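Glucose-resistance amylase regulator (Weissella paramesenteroides ATCC 33313, PDB 4RK6) binds alpha-D-glucopyranose in the cleft of its periplasmic-binding-protein-like core and probably regulates transcription by binding DNA, as LacI-family repressors do. Local coordinates at residues 115-120 and 220-225; 125-130 and 156-161; 143-148 and 194-199; 228-233 and 237-242. One frame throughout, in Å; residues are numbered along the deposited sequence. Where two conformers were deposited one is given.

Contact 1 (115-120 and 220-225). With GLC (alpha-D-glucopyranose), chain C.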
# COMPACT_ATOMS: atom_id res chain seq x y z
N ASN A 115 -21.43 -2.40 -15.14
CA ASN A 115 -22.36 -1.85 -16.08
C ASN A 115 -22.26 -0.32 -16.20
O ASN A 115 -22.39 0.21 -17.30
CB ASN A 115 -23.77 -2.28 -15.71
CG ASN A 115 -24.74 -2.01 -16.81
OD1 ASN A 115 -24.62 -2.56 -17.90
ND2 ASN A 115 -25.69 -1.12 -16.55
N SER A 116 -21.98 0.38 -15.11
CA SER A 116 -21.77 1.82 -15.16
C SER A 116 -20.57 2.17 -16.05
O SER A 116 -20.58 3.14 -16.76
CB SER A 116 -21.62 2.43 -13.76
OG SER A 116 -20.34 2.18 -13.19
N ILE A 117 -19.53 1.35 -16.01
CA ILE A 117 -18.33 1.67 -16.78
C ILE A 117 -18.58 1.42 -18.26
O ILE A 117 -18.23 2.23 -19.09
CB ILE A 117 -17.12 0.83 -16.32
CG1 ILE A 117 -16.78 1.14 -14.85
CG2 ILE A 117 -15.94 1.07 -17.24
CD1 ILE A 117 -15.79 0.16 -14.24
N VAL A 118 -19.20 0.29 -18.58
CA VAL A 118 -19.50 -0.05 -19.95
C VAL A 118 -20.45 0.98 -20.54
O VAL A 118 -20.26 1.45 -21.65
CB VAL A 118 -20.09 -1.47 -20.03
CG1 VAL A 118 -20.69 -1.74 -21.40
CG2 VAL A 118 -19.04 -2.51 -19.70
N ASP A 119 -21.47 1.36 -19.77
CA ASP A 119 -22.41 2.38 -20.25
C ASP A 119 -21.73 3.70 -20.61
O ASP A 119 -21.99 4.31 -21.65
CB ASP A 119 -23.49 2.62 -19.20
CG ASP A 119 -24.76 3.13 -19.81
OD1 ASP A 119 -25.35 2.44 -20.68
OD2 ASP A 119 -25.16 4.24 -19.45
N TYR A 120 -20.83 4.14 -19.73
CA TYR A 120 -20.06 5.35 -19.94
C TYR A 120 -19.16 5.23 -21.16
O TYR A 120 -19.12 6.13 -22.01
CB TYR A 120 -19.23 5.67 -18.68
CG TYR A 120 -18.30 6.81 -18.87
CD1 TYR A 120 -18.79 8.08 -19.16
CD2 TYR A 120 -16.93 6.64 -18.76
CE1 TYR A 120 -17.93 9.16 -19.34
CE2 TYR A 120 -16.07 7.71 -18.94
CZ TYR A 120 -16.55 8.95 -19.23
OH TYR A 120 -15.65 9.97 -19.39
N SER A 220 -8.11 4.57 -24.13
CA SER A 220 -8.86 5.05 -22.97
C SER A 220 -8.84 4.00 -21.85
O SER A 220 -8.85 2.80 -22.12
CB SER A 220 -10.30 5.37 -23.40
OG SER A 220 -10.35 6.56 -24.19
N ILE A 221 -8.85 4.45 -20.59
CA ILE A 221 -8.79 3.54 -19.46
C ILE A 221 -9.77 3.99 -18.39
O ILE A 221 -9.84 5.19 -18.08
CB ILE A 221 -7.37 3.45 -18.83
CG1 ILE A 221 -6.32 3.01 -19.84
CG2 ILE A 221 -7.34 2.50 -17.64
CD1 ILE A 221 -4.91 3.22 -19.31
N VAL A 222 -10.49 3.02 -17.83
CA VAL A 222 -11.24 3.21 -16.59
C VAL A 222 -10.82 2.12 -15.63
O VAL A 222 -10.76 0.94 -16.00
CB VAL A 222 -12.78 3.18 -16.78
CG1 VAL A 222 -13.47 3.35 -15.44
CG2 VAL A 222 -13.23 4.26 -17.76
N THR A 223 -10.52 2.48 -14.38
CA THR A 223 -10.15 1.48 -13.37
C THR A 223 -11.26 1.27 -12.34
O THR A 223 -12.15 2.09 -12.20
CB THR A 223 -8.87 1.82 -12.58
OG1 THR A 223 -9.15 2.81 -11.58
CG2 THR A 223 -7.77 2.29 -13.47
N ILE A 224 -11.16 0.16 -11.63
CA ILE A 224 -12.02 -0.13 -10.49
C ILE A 224 -11.21 -0.06 -9.22
O ILE A 224 -10.18 -0.72 -9.10
CB ILE A 224 -12.66 -1.52 -10.61
CG1 ILE A 224 -13.63 -1.50 -11.78
CG2 ILE A 224 -13.36 -1.86 -9.29
CD1 ILE A 224 -14.10 -2.88 -12.21
N ASP A 225 -11.69 0.78 -8.28
CA ASP A 225 -11.29 0.89 -6.88
C ASP A 225 -11.20 2.37 -6.48
O ASP A 225 -11.75 2.78 -5.47
CB ASP A 225 -9.97 0.20 -6.50
CG ASP A 225 -10.10 -1.30 -6.37
OD1 ASP A 225 -11.24 -1.82 -6.43
OD2 ASP A 225 -9.04 -1.97 -6.26
C1 GLC C . -10.56 -7.59 -4.46
C2 GLC C . -11.89 -6.92 -4.10
C3 GLC C . -12.43 -6.04 -5.20
C4 GLC C . -11.31 -5.13 -5.73
C5 GLC C . -10.20 -6.03 -6.27
C6 GLC C . -9.02 -5.22 -6.80
O1 GLC C . -10.86 -8.70 -5.22
O2 GLC C . -12.89 -7.91 -3.82
O3 GLC C . -13.47 -5.27 -4.60
O4 GLC C . -11.82 -4.26 -6.69
O5 GLC C . -9.67 -6.83 -5.25
O6 GLC C . -8.44 -4.45 -5.79

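Contact 2 (125-130 and 156-161)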
# COMPACT_ATOMS: atom_id res chain seq x y z
N GLY A 125 -18.41 6.63 -27.09
CA GLY A 125 -18.18 6.22 -28.48
C GLY A 125 -17.32 4.99 -28.70
O GLY A 125 -16.95 4.67 -29.85
N HIS A 126 -16.99 4.30 -27.61
CA HIS A 126 -16.20 3.08 -27.67
C HIS A 126 -17.11 1.89 -27.93
O HIS A 126 -18.24 1.84 -27.43
CB HIS A 126 -15.41 2.88 -26.39
CG HIS A 126 -14.43 3.98 -26.14
ND1 HIS A 126 -13.13 3.91 -26.59
CD2 HIS A 126 -14.57 5.19 -25.56
CE1 HIS A 126 -12.51 5.05 -26.30
NE2 HIS A 126 -13.36 5.83 -25.66
N LYS A 127 -16.61 0.96 -28.74
CA LYS A 127 -17.29 -0.30 -29.07
C LYS A 127 -16.42 -1.51 -28.81
O LYS A 127 -16.87 -2.52 -28.27
CB LYS A 127 -17.73 -0.29 -30.54
CG LYS A 127 -19.11 0.33 -30.77
CD LYS A 127 -19.51 0.43 -32.24
CE LYS A 127 -19.78 -0.93 -32.87
NZ LYS A 127 -18.61 -1.48 -33.61
N ASN A 128 -15.15 -1.42 -29.20
CA ASN A 128 -14.20 -2.48 -28.95
C ASN A 128 -13.47 -2.24 -27.63
O ASN A 128 -12.70 -1.29 -27.53
CB ASN A 128 -13.22 -2.56 -30.11
CG ASN A 128 -13.93 -2.99 -31.38
OD1 ASN A 128 -14.71 -3.94 -31.37
ND2 ASN A 128 -13.69 -2.29 -32.45
N ILE A 129 -13.76 -3.08 -26.64
CA ILE A 129 -13.36 -2.82 -25.24
C ILE A 129 -12.74 -4.05 -24.61
O ILE A 129 -13.23 -5.16 -24.78
CB ILE A 129 -14.55 -2.33 -24.38
CG1 ILE A 129 -15.20 -1.10 -25.02
CG2 ILE A 129 -14.10 -1.98 -22.97
CD1 ILE A 129 -16.41 -0.55 -24.31
N ALA A 130 -11.63 -3.86 -23.91
CA ALA A 130 -10.96 -4.94 -23.21
C ALA A 130 -11.20 -4.85 -21.69
O ALA A 130 -11.27 -3.76 -21.13
CB ALA A 130 -9.48 -4.93 -23.50
N HIS A 156 -25.81 -4.43 -24.09
CA HIS A 156 -25.70 -3.22 -24.92
C HIS A 156 -25.64 -3.53 -26.42
O HIS A 156 -25.29 -2.66 -27.24
CB HIS A 156 -24.45 -2.41 -24.49
CG HIS A 156 -24.63 -1.63 -23.23
ND1 HIS A 156 -24.46 -2.18 -21.97
CD2 HIS A 156 -24.94 -0.33 -23.03
CE1 HIS A 156 -24.66 -1.25 -21.05
NE2 HIS A 156 -24.97 -0.12 -21.67
N ASN A 157 -25.97 -4.77 -26.78
CA ASN A 157 -26.01 -5.22 -28.17
C ASN A 157 -24.67 -5.20 -28.88
O ASN A 157 -24.61 -5.05 -30.09
CB ASN A 157 -27.07 -4.44 -28.96
CG ASN A 157 -28.44 -4.54 -28.32
OD1 ASN A 157 -28.86 -5.62 -27.89
ND2 ASN A 157 -29.13 -3.41 -28.23
N LEU A 158 -23.60 -5.42 -28.13
CA LEU A 158 -22.30 -5.65 -28.74
C LEU A 158 -22.07 -7.15 -28.80
O LEU A 158 -22.79 -7.93 -28.17
CB LEU A 158 -21.19 -4.92 -27.96
CG LEU A 158 -21.39 -3.40 -27.95
CD1 LEU A 158 -20.25 -2.73 -27.17
CD2 LEU A 158 -21.50 -2.82 -29.35
N ALA A 159 -21.06 -7.55 -29.55
CA ALA A 159 -20.86 -8.95 -29.89
C ALA A 159 -19.53 -9.42 -29.38
O ALA A 159 -18.67 -8.62 -28.98
CB ALA A 159 -20.96 -9.13 -31.40
N TYR A 160 -19.34 -10.74 -29.41
CA TYR A 160 -18.08 -11.34 -28.98
C TYR A 160 -16.85 -10.76 -29.67
O TYR A 160 -15.78 -10.69 -29.06
CB TYR A 160 -18.11 -12.87 -29.15
CG TYR A 160 -19.25 -13.52 -28.39
CD1 TYR A 160 -19.34 -13.39 -27.00
CD2 TYR A 160 -20.23 -14.25 -29.06
CE1 TYR A 160 -20.39 -13.98 -26.30
CE2 TYR A 160 -21.28 -14.84 -28.37
CZ TYR A 160 -21.35 -14.71 -26.99
OH TYR A 160 -22.40 -15.30 -26.32
N GLU A 161 -16.99 -10.32 -30.93
CA GLU A 161 -15.89 -9.67 -31.66
C GLU A 161 -15.50 -8.29 -31.08
O GLU A 161 -14.45 -7.77 -31.40
CB GLU A 161 -16.23 -9.51 -33.14
CG GLU A 161 -17.24 -8.42 -33.45
CD GLU A 161 -17.75 -8.46 -34.89
OE1 GLU A 161 -16.94 -8.72 -35.81
OE2 GLU A 161 -18.95 -8.22 -35.09
O HOH W 1 -13.84 -5.85 -33.39

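Contact 3 (143-148 and 194-199). With GLC (alpha-D-glucopyranose), chain C.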
# COMPACT_ATOMS: atom_id res chain seq x y z
N SER A 143 -15.70 -16.02 -11.67
CA SER A 143 -15.02 -15.00 -12.47
C SER A 143 -15.94 -13.80 -12.61
O SER A 143 -16.39 -13.48 -13.70
CB SER A 143 -14.63 -15.55 -13.84
OG SER A 143 -13.58 -14.75 -14.39
N THR A 144 -16.15 -13.12 -11.49
CA THR A 144 -17.21 -12.14 -11.38
C THR A 144 -17.13 -11.04 -12.42
O THR A 144 -18.10 -10.74 -13.10
CB THR A 144 -17.17 -11.52 -9.97
OG1 THR A 144 -17.22 -12.58 -9.00
CG2 THR A 144 -18.32 -10.54 -9.75
N ARG A 145 -15.97 -10.39 -12.52
CA ARG A 145 -15.84 -9.25 -13.44
C ARG A 145 -15.86 -9.64 -14.90
O ARG A 145 -16.48 -8.97 -15.70
CB ARG A 145 -14.61 -8.43 -13.08
CG ARG A 145 -14.87 -7.78 -11.73
CD ARG A 145 -13.83 -6.77 -11.26
NE ARG A 145 -14.33 -6.23 -10.00
CZ ARG A 145 -13.61 -5.54 -9.12
NH1 ARG A 145 -12.34 -5.24 -9.34
NH2 ARG A 145 -14.20 -5.16 -7.99
N ARG A 146 -15.16 -10.70 -15.25
CA ARG A 146 -15.23 -11.27 -16.60
C ARG A 146 -16.69 -11.51 -17.02
O ARG A 146 -17.12 -11.08 -18.10
CB ARG A 146 -14.46 -12.60 -16.61
CG ARG A 146 -14.44 -13.33 -17.94
CD ARG A 146 -14.08 -14.79 -17.75
NE ARG A 146 -14.06 -15.50 -19.03
CZ ARG A 146 -12.96 -15.86 -19.70
NH1 ARG A 146 -11.74 -15.63 -19.24
NH2 ARG A 146 -13.09 -16.52 -20.85
N THR A 147 -17.42 -12.20 -16.16
CA THR A 147 -18.81 -12.52 -16.45
C THR A 147 -19.69 -11.27 -16.56
O THR A 147 -20.47 -11.14 -17.50
CB THR A 147 -19.34 -13.56 -15.47
OG1 THR A 147 -18.68 -14.79 -15.77
CG2 THR A 147 -20.83 -13.73 -15.59
N ASN A 148 -19.53 -10.33 -15.63
CA ASN A 148 -20.33 -9.10 -15.69
C ASN A 148 -19.99 -8.21 -16.88
O ASN A 148 -20.87 -7.58 -17.46
CB ASN A 148 -20.19 -8.32 -14.39
CG ASN A 148 -20.94 -8.95 -13.25
OD1 ASN A 148 -21.92 -9.69 -13.44
ND2 ASN A 148 -20.48 -8.69 -12.05
N ILE A 194 -10.91 -1.62 -19.52
CA ILE A 194 -11.42 -1.54 -18.16
C ILE A 194 -10.44 -2.33 -17.31
O ILE A 194 -10.26 -3.54 -17.50
CB ILE A 194 -12.83 -2.15 -18.05
CG1 ILE A 194 -13.80 -1.36 -18.94
CG2 ILE A 194 -13.28 -2.12 -16.60
CD1 ILE A 194 -15.19 -1.94 -19.06
N ALA A 195 -9.79 -1.65 -16.38
CA ALA A 195 -8.78 -2.27 -15.54
C ALA A 195 -9.40 -2.75 -14.24
O ALA A 195 -10.05 -1.96 -13.55
CB ALA A 195 -7.68 -1.25 -15.27
N THR A 196 -9.16 -4.01 -13.84
CA THR A 196 -9.86 -4.56 -12.67
C THR A 196 -9.32 -4.04 -11.33
O THR A 196 -9.92 -4.28 -10.28
CB THR A 196 -9.84 -6.11 -12.61
OG1 THR A 196 -8.49 -6.57 -12.46
CG2 THR A 196 -10.46 -6.68 -13.82
N ALA A 197 -8.19 -3.35 -11.37
CA ALA A 197 -7.66 -2.65 -10.19
C ALA A 197 -6.86 -1.46 -10.64
O ALA A 197 -6.42 -1.40 -11.79
CB ALA A 197 -6.83 -3.58 -9.34
N ASP A 198 -6.71 -0.48 -9.76
CA ASP A 198 -5.99 0.75 -10.13
C ASP A 198 -4.57 0.51 -10.71
O ASP A 198 -4.18 1.15 -11.70
CB ASP A 198 -5.86 1.70 -8.95
CG ASP A 198 -7.22 2.09 -8.36
OD1 ASP A 198 -8.23 2.18 -9.09
OD2 ASP A 198 -7.23 2.30 -7.13
N MSE A 199 -3.82 -0.42 -10.11
CA MSE A 199 -2.43 -0.68 -10.53
C MSE A 199 -2.40 -1.25 -11.93
O MSE A 199 -1.47 -0.99 -12.67
CB MSE A 199 -1.71 -1.61 -9.54
CG MSE A 199 -1.10 -0.82 -8.41
SE MSE A 199 0.43 0.16 -9.15
CE MSE A 199 1.10 0.57 -7.35
C1 GLC C . -10.56 -7.59 -4.46
C2 GLC C . -11.89 -6.92 -4.10
C3 GLC C . -12.43 -6.04 -5.20
C4 GLC C . -11.31 -5.13 -5.73
C5 GLC C . -10.20 -6.03 -6.27
C6 GLC C . -9.02 -5.22 -6.80
O1 GLC C . -10.86 -8.70 -5.22
O2 GLC C . -12.89 -7.91 -3.82
O3 GLC C . -13.47 -5.27 -4.60
O4 GLC C . -11.82 -4.26 -6.69
O5 GLC C . -9.67 -6.83 -5.25
O6 GLC C . -8.44 -4.45 -5.79

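Contact 4 (228-233 and 237-242). With GLC (alpha-D-glucopyranose), chain C.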
# COMPACT_ATOMS: atom_id res chain seq x y z
N GLN A 228 -5.43 5.85 -4.20
CA GLN A 228 -4.47 6.93 -4.47
C GLN A 228 -3.74 6.83 -5.81
O GLN A 228 -3.46 7.85 -6.42
CB GLN A 228 -3.44 7.01 -3.34
CG GLN A 228 -2.44 8.14 -3.52
CD GLN A 228 -1.35 8.14 -2.46
OE1 GLN A 228 -0.88 7.09 -2.02
NE2 GLN A 228 -0.93 9.34 -2.05
N GLN A 229 -3.43 5.64 -6.27
CA GLN A 229 -2.75 5.51 -7.58
C GLN A 229 -3.48 6.23 -8.71
O GLN A 229 -2.83 6.76 -9.65
CB GLN A 229 -2.50 4.05 -7.93
CG GLN A 229 -1.33 3.84 -8.86
CD GLN A 229 0.01 4.12 -8.18
OE1 GLN A 229 0.20 3.85 -6.98
NE2 GLN A 229 0.94 4.65 -8.93
N THR A 230 -4.81 6.29 -8.66
CA THR A 230 -5.57 6.98 -9.71
C THR A 230 -5.35 8.49 -9.74
O THR A 230 -5.51 9.11 -10.78
CB THR A 230 -7.09 6.69 -9.63
OG1 THR A 230 -7.65 7.27 -8.44
CG2 THR A 230 -7.34 5.21 -9.67
N GLU A 231 -4.97 9.05 -8.60
CA GLU A 231 -4.68 10.48 -8.45
C GLU A 231 -3.22 10.84 -8.76
O GLU A 231 -2.92 11.98 -9.13
CB GLU A 231 -4.97 10.91 -7.00
CG GLU A 231 -6.38 10.61 -6.50
CD GLU A 231 -6.47 10.54 -4.98
OE1 GLU A 231 -5.54 11.00 -4.27
OE2 GLU A 231 -7.48 10.00 -4.47
N ILE A 232 -2.31 9.88 -8.59
CA ILE A 232 -0.88 10.16 -8.84
C ILE A 232 -0.46 9.74 -10.24
O ILE A 232 0.58 10.17 -10.73
CB ILE A 232 0.06 9.59 -7.74
CG1 ILE A 232 0.17 8.09 -7.79
CG2 ILE A 232 -0.38 10.01 -6.36
CD1 ILE A 232 1.02 7.51 -6.67
N ALA A 233 -1.28 8.92 -10.91
CA ALA A 233 -1.06 8.58 -12.31
C ALA A 233 -1.14 9.84 -13.16
O ALA A 233 -1.82 10.82 -12.79
CB ALA A 233 -2.13 7.60 -12.80
N LEU A 237 -6.45 8.91 -13.53
CA LEU A 237 -7.33 7.84 -14.01
C LEU A 237 -8.77 8.03 -13.62
O LEU A 237 -9.11 8.21 -12.44
CB LEU A 237 -6.83 6.48 -13.50
CG LEU A 237 -5.59 5.96 -14.20
CD1 LEU A 237 -4.84 4.99 -13.29
CD2 LEU A 237 -5.96 5.31 -15.54
N THR A 238 -9.62 7.97 -14.64
CA THR A 238 -11.06 7.81 -14.48
C THR A 238 -11.28 6.47 -13.80
O THR A 238 -10.61 5.46 -14.12
CB THR A 238 -11.74 7.91 -15.84
OG1 THR A 238 -11.54 9.25 -16.34
CG2 THR A 238 -13.24 7.64 -15.76
N THR A 239 -12.17 6.44 -12.80
CA THR A 239 -12.24 5.29 -11.92
C THR A 239 -13.64 5.14 -11.30
O THR A 239 -14.35 6.14 -11.07
CB THR A 239 -11.16 5.40 -10.82
OG1 THR A 239 -11.06 4.17 -10.11
CG2 THR A 239 -11.45 6.55 -9.83
N VAL A 240 -14.04 3.89 -11.04
CA VAL A 240 -15.15 3.62 -10.12
C VAL A 240 -14.59 3.53 -8.72
O VAL A 240 -13.86 2.59 -8.36
CB VAL A 240 -15.96 2.34 -10.46
CG1 VAL A 240 -16.96 2.00 -9.34
CG2 VAL A 240 -16.70 2.54 -11.77
N LYS A 241 -14.92 4.53 -7.92
CA LYS A 241 -14.44 4.58 -6.56
C LYS A 241 -15.34 3.78 -5.63
O LYS A 241 -16.53 4.06 -5.52
CB LYS A 241 -14.39 6.02 -6.05
CG LYS A 241 -13.63 6.12 -4.74
CD LYS A 241 -13.46 7.57 -4.32
CE LYS A 241 -12.22 7.81 -3.49
NZ LYS A 241 -12.30 7.10 -2.20
N GLN A 242 -14.76 2.78 -4.98
CA GLN A 242 -15.47 2.05 -3.92
C GLN A 242 -15.30 2.77 -2.60
O GLN A 242 -14.24 3.36 -2.32
CB GLN A 242 -14.92 0.63 -3.77
CG GLN A 242 -14.99 -0.18 -5.06
CD GLN A 242 -14.94 -1.67 -4.78
OE1 GLN A 242 -15.75 -2.19 -4.03
NE2 GLN A 242 -13.94 -2.35 -5.32
C1 GLC C . -10.56 -7.59 -4.46
C2 GLC C . -11.89 -6.92 -4.10
C3 GLC C . -12.43 -6.04 -5.20
C4 GLC C . -11.31 -5.13 -5.73
C5 GLC C . -10.20 -6.03 -6.27
C6 GLC C . -9.02 -5.22 -6.80
O1 GLC C . -10.86 -8.70 -5.22
O2 GLC C . -12.89 -7.91 -3.82
O3 GLC C . -13.47 -5.27 -4.60
O4 GLC C . -11.82 -4.26 -6.69
O5 GLC C . -9.67 -6.83 -5.25
O6 GLC C . -8.44 -4.45 -5.79

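Contact 1 (115-120 and 220-225)
With CG2 of Ile-117 anti to the backbone N and CG1 anti to the carbonyl carbon (chi1 -62°), the two branches of this side chain part company and meet different residues of 220-225. CG2 goes to Val-222, lying 3.8 Å from its CG1, and the two side chains pass alongside each other in opposite directions. The longer branch is extended to its tip, where CD1 comes within 3.7 Å of Ile-224 CG1; here the side chains cross obliquely. These van der Waals contacts are wholly apolar and buried, so one isoleucine of the helix touches both Val-222 and, through the end of its side chain, Ile-224 at the corner of the chain. The setting is an open alpha/beta sheet in the manner of periplasmic-binding-protein folds: helix 110-123 lies across one face of a largely parallel sheet. Ile-117 also touches Ile-194 and Val-240, which belong to the strands flanking 220-223. Thr-223 points away from the helix, and its hydroxyl is bonded to Asp-198. Past the corner at Ile-224 the chain enters the sugar pocket. The Asp-225 carboxylate takes glucose with both oxygens: O4 donates to OD1 at 2.5 Å and O6 donates to OD2 at 2.6 Å, an arrangement that fixes the rotation of the carboxylate. Ile-224 CG2 lies 3.9 Å from glucose O4, the hydroxyl that donates to OD1.

Contact 2 (125-130 and 156-161)
Van der Waals contact between Lys-127 and Leu-158 forms the centre of this small surface patch. Leu-158 holds CG anti to its carbonyl carbon (chi1 -61°), which places both methyls against the lysine: CD1 rests on the main chain, 3.6 Å from Lys-127 O, while CD2 lies 4.2 Å from Lys-127 CG, at the aliphatic base of that side chain. Polar contact is made through water. Asn-128 OD1 and Glu-161 O are both acceptors and stand 3.8 Å apart, and a single water donates to each, at 2.9 Å from Asn-128 OD1 and 2.8 Å from Glu-161 O. The same amide oxygen also accepts from Asn-162 ND2, a second hold on the Asn-128 side chain. Lys-127 NZ and Glu-161 OE2 stay 6.9 Å apart, so their opposite charges probably add little. Backbone geometry brings both segments out of helices in the same way: Gly-125 and Asn-157, each with positive phi, close Schellman motifs. The contact therefore links two connections at one end of a beta-alpha-beta unit, the one entering strand 129-132 and the one leaving helix 144-155 for the adjacent strand 163-166, with Leu-158 reaching Met-153 of helix 144-155 and Ile-122 of helix 110-123.

Contact 3 (143-148 and 194-199)
Between them Arg-145 and Thr-196 make up this buried contact, which lies at the C-terminal ends of the strands of a largely parallel alpha/beta sheet, where the sugar binds. In such folds ligands are commonly held by the loops that follow those strand ends, and Thr-196 sits in exactly such a loop, between strand 192-195 and helix 198-210. Arg-145 comes from the first turn of helix 144-155. Its CG is anti to the carbonyl carbon (chi1 -67°) and the chain runs extended from CG to NE, a reach that brings the guanidinium alongside the loop to the glucose. Both Thr-196 O and glucose O4 lie at the edge of the guanidinium, in its plane. The sugar oxygen is shared evenly: NH1 donates to O4 at 2.9 Å with an angle of 141°, and NH2 donates to O4 at 2.9 Å with an angle of 142°, so the forked grip fixes how the flat group is turned. NH1 also comes within 2.8 Å of Thr-196 O, but at too poor an angle to count as a hydrogen bond; the approach is probably favourable electrostatically all the same. NE forms a salt bridge with Glu-110 OE1, which probably helps position the arginine. Thr-196 meets the arginine more distantly with its CB, 4.2 Å from Arg-145 NH1; its hydroxyl bonds to His-170 ND1 and Asp-134 N. Next along, at the N-cap position of helix 198-210, Ala-197 sets its CB 3.7 Å from glucose C6.

Contact 4 (228-233 and 237-242)
Thr-230 and Leu-237 join the helix and the second strand of a beta-alpha-beta unit made of strand 220-223, the short helix 229-232 and strand 238-241. A single main-chain bond ties the turn between them: Leu-237 N donates to Thr-230 O at 2.9 Å, nearly straight at 164°. Beside this bond the two residues meet flank to flank, Thr-230 CB lying 3.9 Å from Leu-237 CB. The leucine then turns its CD1 to Ala-233, 3.8 Å from CB of that residue, just after the helix ends. Further along the strand, Thr-239 crosses Thr-230 at about a right angle, its OG1 lying 3.9 Å from Thr-230 CG2. A methyl thus faces a hydroxyl, and both hydroxyls have hydrogen-bond partners outside this pair. Thr-230 OG1 bonds to Leu-227 O and Arg-277 NH1, whereas Thr-239 OG1, anti to its own N (chi1 -169°), bonds to Thr-223 OG1 on the neighbouring strand. Gln-229 and Ile-232 of the helix also meet the second subunit: Gln-229 NE2 is hydrogen-bonded to Gln-229 OE1 of that subunit, and Ile-232 O to its Asn-206. At the far end of the strand the chain enters the glucose pocket with Gln-242. Its amide is held at both ends, OE1 bonding to Ser-108 OG and NE2 to Asp-225 OD1, and the same NE2 donates to glucose O3 at 3.0 Å, almost perfectly straight at 175°.

All four contacts belong to one lobe of the protein and to one sheet, whose neighbouring strands run 238-241, 220-223, 192-195, 129-132 and 163-166. Along the chain, contacts 2 and 3 both lie inside the loop closed by contact 1 and interlock with each other, and contact 4 follows contact 1 in series. The centres of contacts 1 and 3 are about 10 Å apart and those of contacts 1 and 4 about 11 Å. Contacts 1, 3 and 4 all reach the glucose. Contact 2 is about 24 Å from contact 4, centre to centre, at the surface. These contacts thus supply part of the pocket from segments far apart in sequence, while residues such as Thr-22 and Thr-96 complete it.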